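Local coordinates for extracellular matrix-binding protein ebh (Staphylococcus aureus subsp. aureus, PDB 4KJM), which probably serves as a cell-surface adhesin that binds extracellular matrix, at residues A84-I89 and V119-A123; Q21-D25 and A110-S114. All blocks are in the same frame, centred on the assembly; numbering follows the deposited sequence.

Contact 1: residues A84-I89 and V119-A123. With ZN (zinc ion), chain I; ZN (zinc ion), chain H.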
loop_
_atom_site.group_PDB
_atom_site.type_symbol
_atom_site.label_atom_id
_atom_site.label_comp_id
_atom_site.label_asym_id
_atom_site.label_seq_id
_atom_site.Cartn_x
_atom_site.Cartn_y
_atom_site.Cartn_z
ATOM N N ALA A 84 1.269 -22.707 7.327
ATOM C CA ALA A 84 2.188 -23.579 8.055
ATOM C C ALA A 84 1.677 -23.917 9.458
ATOM O O ALA A 84 1.838 -25.069 9.938
ATOM C CB ALA A 84 3.592 -22.993 8.096
ATOM N N ALA A 85 1.138 -22.935 10.182
ATOM C CA ALA A 85 0.603 -23.170 11.519
ATOM C C ALA A 85 -0.578 -24.128 11.447
ATOM O O ALA A 85 -0.695 -25.064 12.249
ATOM C CB ALA A 85 0.187 -21.841 12.184
ATOM N N ILE A 86 -1.442 -23.899 10.475
ATOM C CA ILE A 86 -2.669 -24.731 10.294
ATOM C C ILE A 86 -2.311 -26.187 10.017
ATOM O O ILE A 86 -2.870 -27.135 10.590
ATOM C CB ILE A 86 -3.514 -24.189 9.130
ATOM C CG1 ILE A 86 -4.065 -22.796 9.499
ATOM C CG2 ILE A 86 -4.632 -25.162 8.755
ATOM C CD1 ILE A 86 -4.998 -22.756 10.671
ATOM N N THR A 87 -1.370 -26.350 9.104
ATOM C CA THR A 87 -0.884 -27.662 8.751
ATOM C C THR A 87 -0.344 -28.353 9.984
ATOM O O THR A 87 -0.667 -29.517 10.241
ATOM C CB THR A 87 0.195 -27.574 7.668
ATOM O OG1 THR A 87 -0.409 -27.054 6.492
ATOM C CG2 THR A 87 0.770 -28.925 7.350
ATOM N N ALA A 88 0.488 -27.659 10.759
ATOM C CA ALA A 88 0.985 -28.260 12.018
ATOM C C ALA A 88 -0.147 -28.656 12.986
ATOM O O ALA A 88 -0.124 -29.730 13.665
ATOM C CB ALA A 88 1.963 -27.323 12.697
ATOM N N ILE A 89 -1.124 -27.772 13.108
ATOM C CA ILE A 89 -2.212 -28.011 14.020
ATOM C C ILE A 89 -2.960 -29.252 13.521
ATOM O O ILE A 89 -3.288 -30.155 14.291
ATOM C CB ILE A 89 -3.133 -26.806 14.093
ATOM C CG1 ILE A 89 -2.422 -25.643 14.841
ATOM C CG2 ILE A 89 -4.443 -27.152 14.779
ATOM C CD1 ILE A 89 -2.984 -24.291 14.445
ATOM N N VAL A 119 1.878 -19.332 17.223
ATOM C CA VAL A 119 0.807 -20.356 17.268
ATOM C C VAL A 119 1.330 -21.746 16.878
ATOM O O VAL A 119 1.043 -22.746 17.550
ATOM C CB VAL A 119 -0.364 -19.964 16.378
ATOM C CG1 VAL A 119 -1.350 -21.139 16.283
ATOM C CG2 VAL A 119 -1.024 -18.677 16.898
ATOM N N GLN A 120 2.060 -21.835 15.766
ATOM C CA GLN A 120 2.646 -23.098 15.379
ATOM C C GLN A 120 3.481 -23.707 16.509
ATOM O O GLN A 120 3.386 -24.893 16.809
ATOM C CB GLN A 120 3.520 -22.922 14.153
ATOM C CG GLN A 120 4.095 -24.257 13.708
ATOM C CD GLN A 120 4.720 -24.185 12.335
ATOM O OE1 GLN A 120 4.487 -23.260 11.577
ATOM N NE2 GLN A 120 5.477 -25.185 12.006
ATOM N N HIS A 121 4.348 -22.902 17.101
ATOM C CA HIS A 121 5.193 -23.395 18.201
ATOM C C HIS A 121 4.360 -23.879 19.396
ATOM O O HIS A 121 4.593 -24.962 19.932
ATOM C CB HIS A 121 6.154 -22.295 18.641
ATOM C CG HIS A 121 6.937 -22.654 19.851
ATOM N ND1 HIS A 121 8.143 -23.308 19.781
ATOM C CD2 HIS A 121 6.667 -22.496 21.166
ATOM C CE1 HIS A 121 8.590 -23.530 21.001
ATOM N NE2 HIS A 121 7.701 -23.067 21.855
ATOM N N ASN A 122 3.367 -23.069 19.785
ATOM C CA ASN A 122 2.468 -23.434 20.889
ATOM C C ASN A 122 1.660 -24.727 20.647
ATOM O O ASN A 122 1.524 -25.573 21.554
ATOM C CB ASN A 122 1.568 -22.260 21.254
ATOM C CG ASN A 122 2.375 -21.078 21.784
ATOM O OD1 ASN A 122 3.553 -21.230 22.174
ATOM N ND2 ASN A 122 1.789 -19.914 21.759
ATOM N N ALA A 123 1.178 -24.900 19.434
ATOM C CA ALA A 123 0.503 -26.168 19.020
ATOM C C ALA A 123 1.381 -27.392 19.155
ATOM O O ALA A 123 0.931 -28.440 19.656
ATOM C CB ALA A 123 0.036 -26.073 17.584
HETATM ZN ZN ZN I . 8.699 -24.468 17.893
HETATM ZN ZN ZN H . 8.073 -23.702 24.084
HETATM O O HOH W 1 6.765 -22.793 25.303
HETATM O O HOH W 2 9.938 -23.160 24.571
HETATM O O HOH W 3 10.189 -24.074 24.096
HETATM O O HOH W 4 9.271 -22.798 17.526
HETATM O O HOH W 5 10.261 -23.262 18.258
#
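Ala84 meets the far end of Gln120: its CB lies 3.6 Å from Gln120 OE1, a plain van der Waals approach. One residue on, at Ala85, the two backbones come closest, its CA 4.4 Å from the CA of Gln120, and its short methyl suits so close an approach; its CB rests 4.0 Å from Gln120 CB. Gln120 leaves its helix with CG anti to the backbone N (chi1 -178°) and stays extended beyond, which lays its aliphatic part along helix 74-90 and carries the amide to the more exposed margin. Ala88, a turn after Ala84, points at the partner helix and sets its CB 3.9 Å from Gln120 CG. Ile89 closes the row with a branched chain that reaches farther than alanine can: CG1 packs 3.7 Å from Ala123 CB, while CD1 comes within 4.0 Å of Val119 CG1. Helix 97-108 covers the inner side, with Ala107 on Ala85 and Leu103 on Ile89. His121 faces away from this seam and bridges two zinc ions, ND1 binding one at 2.3 Å and NE2 the other. The axes of the two short segments approach to 8.8 Å and run 12° from parallel; this close, alanine-rich packing joins the first and third helices of a three-helix bundle, as expected of a GA module.

Contact 2: residues Q21-D25 and A110-S114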
loop_
_atom_site.group_PDB
_atom_site.type_symbol
_atom_site.label_atom_id
_atom_site.label_comp_id
_atom_site.label_asym_id
_atom_site.label_seq_id
_atom_site.Cartn_x
_atom_site.Cartn_y
_atom_site.Cartn_z
ATOM N N GLN A 21 2.283 -3.708 7.302
ATOM C CA GLN A 21 2.651 -5.095 7.580
ATOM C C GLN A 21 3.369 -5.675 6.368
ATOM O O GLN A 21 4.283 -6.507 6.478
ATOM C CB GLN A 21 1.364 -5.886 7.904
ATOM C CG GLN A 21 1.529 -7.371 8.236
ATOM C CD GLN A 21 1.757 -8.220 7.009
ATOM O OE1 GLN A 21 1.157 -7.999 5.954
ATOM N NE2 GLN A 21 2.534 -9.267 7.170
ATOM N N ASN A 22 2.972 -5.234 5.178
ATOM C CA ASN A 22 3.575 -5.775 3.973
ATOM C C ASN A 22 5.048 -5.459 3.865
ATOM O O ASN A 22 5.834 -6.246 3.337
ATOM C CB ASN A 22 2.801 -5.269 2.733
ATOM C CG ASN A 22 3.315 -5.891 1.444
ATOM O OD1 ASN A 22 3.303 -7.129 1.282
ATOM N ND2 ASN A 22 3.647 -5.031 0.463
ATOM N N PHE A 23 5.451 -4.325 4.402
ATOM C CA PHE A 23 6.905 -4.000 4.535
ATOM C C PHE A 23 7.547 -4.707 5.719
ATOM O O PHE A 23 8.596 -5.350 5.596
ATOM C CB PHE A 23 7.094 -2.514 4.676
ATOM C CG PHE A 23 8.520 -2.145 4.953
ATOM C CD1 PHE A 23 9.433 -2.029 3.924
ATOM C CD2 PHE A 23 8.936 -1.946 6.251
ATOM C CE1 PHE A 23 10.746 -1.705 4.224
ATOM C CE2 PHE A 23 10.253 -1.681 6.557
ATOM C CZ PHE A 23 11.153 -1.544 5.529
ATOM N N LEU A 24 6.918 -4.549 6.879
ATOM C CA LEU A 24 7.508 -4.969 8.149
ATOM C C LEU A 24 7.834 -6.476 8.139
ATOM O O LEU A 24 8.844 -6.859 8.638
ATOM C CB LEU A 24 6.619 -4.578 9.341
ATOM C CG LEU A 24 6.404 -3.073 9.692
ATOM C CD1 LEU A 24 5.265 -2.897 10.696
ATOM C CD2 LEU A 24 7.678 -2.554 10.220
ATOM N N ASP A 25 6.964 -7.283 7.503
ATOM C CA ASP A 25 7.113 -8.709 7.421
ATOM C C ASP A 25 7.736 -9.186 6.082
ATOM O O ASP A 25 7.801 -10.395 5.840
ATOM C CB ASP A 25 5.769 -9.443 7.704
ATOM C CG ASP A 25 5.427 -9.517 9.191
ATOM O OD1 ASP A 25 6.336 -9.328 10.046
ATOM O OD2 ASP A 25 4.224 -9.685 9.511
ATOM N N ALA A 110 -3.927 -14.168 12.956
ATOM C CA ALA A 110 -2.582 -13.597 13.204
ATOM C C ALA A 110 -2.438 -12.362 12.325
ATOM O O ALA A 110 -2.740 -12.392 11.108
ATOM C CB ALA A 110 -1.491 -14.585 12.860
ATOM N N GLN A 111 -2.053 -11.260 12.938
ATOM C CA GLN A 111 -1.862 -10.017 12.198
ATOM C C GLN A 111 -0.423 -9.807 11.693
ATOM O O GLN A 111 -0.137 -8.860 10.905
ATOM C CB GLN A 111 -2.292 -8.826 13.109
ATOM C CG GLN A 111 -3.644 -9.002 13.761
ATOM C CD GLN A 111 -3.617 -9.667 15.157
ATOM O OE1 GLN A 111 -2.701 -10.449 15.501
ATOM N NE2 GLN A 111 -4.673 -9.370 15.978
ATOM N N ARG A 112 0.498 -10.562 12.289
ATOM C CA ARG A 112 1.932 -10.509 11.972
ATOM C C ARG A 112 2.458 -11.892 11.819
ATOM O O ARG A 112 1.931 -12.845 12.426
ATOM C CB ARG A 112 2.769 -9.770 13.037
ATOM C CG ARG A 112 2.538 -8.267 13.222
ATOM C CD ARG A 112 2.780 -7.413 11.986
ATOM N NE ARG A 112 4.196 -7.502 11.643
ATOM C CZ ARG A 112 5.171 -6.806 12.179
ATOM N NH1 ARG A 112 4.914 -5.893 13.115
ATOM N NH2 ARG A 112 6.435 -7.086 11.826
ATOM N N VAL A 113 3.508 -12.048 11.010
ATOM C CA VAL A 113 4.144 -13.356 10.813
ATOM C C VAL A 113 4.540 -14.022 12.189
ATOM O O VAL A 113 4.283 -15.218 12.416
ATOM C CB VAL A 113 5.354 -13.287 9.885
ATOM C CG1 VAL A 113 6.246 -14.538 9.987
ATOM C CG2 VAL A 113 4.954 -13.031 8.459
ATOM N N SER A 114 5.072 -13.240 13.102
ATOM C CA SER A 114 5.497 -13.761 14.420
ATOM C C SER A 114 4.352 -14.362 15.210
ATOM O O SER A 114 4.549 -15.356 15.893
ATOM C CB SER A 114 6.162 -12.678 15.269
ATOM O OG SER A 114 5.232 -11.669 15.567
HETATM O O HOH W 6 6.327 -10.654 12.345
#
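Arg112 bends at chi2 and chi3, which turns the edge of its guanidinium, NE and NH2, to Asp25, while Asp25 sets CG anti to its own carbonyl carbon (chi1 -78°) and offers the carboxylate to the other segment. The arginine grips side-on: NH2 bonds to Asp25 OD1 at 2.9 Å and NE to Asp25 OD2 at 3.1 Å, with a weak extra bond from NE to OD1. Both oxygens lie close to the guanidinium plane, yet the carboxylate is turned 46° against it, and the donors reach it from above its own plane. Asp25 OD2 also accepts a nearly straight hydrogen bond from Val113 N at 2.9 Å, and one from Gln21 NE2 at 2.9 Å on its anti side. Three donors thus hold one oxygen, which would probably stabilise the charged carboxylate. Arg112 is the N-cap residue of helix 113-127, but the helix's first backbone N-H, at Val113, is taken by this distant carboxylate, which joins a FIVAR-range segment to the GA module. Water 6 links Asp25 OD1 to Ser114 N. Leucine supplies apolar cover: Leu24 CB sits over one guanidinium face, 3.5 Å from Arg112 NH2. Beside the pair runs helix 74-90, where Leu78 touches both Gln21 and Val113, and Asn77 ND2 bonds to Asp25 O; the short helix 21-24 and the start of helix 113-127 therefore meet against its N-terminal part.

In the fold
The centres of contacts 1 and 2 lie about 17 Å apart, and their nearest atoms come within about 5 Å without touching. Both use helix 113-127, contact 2 at its beginning and contact 1 farther along. In chain order the segments run 21-25, 84-89, 110-114 and 119-123, so the two pairings cross. Contact 1 stays inside the GA module, where it brings helices 74-90 and 113-127 together; contact 2 spans from the FIVAR region to that module. Helix 74-90 takes part in the first and flanks the second. Apolar packing at contact 1 helps hold one bundle together, while the polar contact 2 ties it to the FIVAR region in an elongated, largely helical chain.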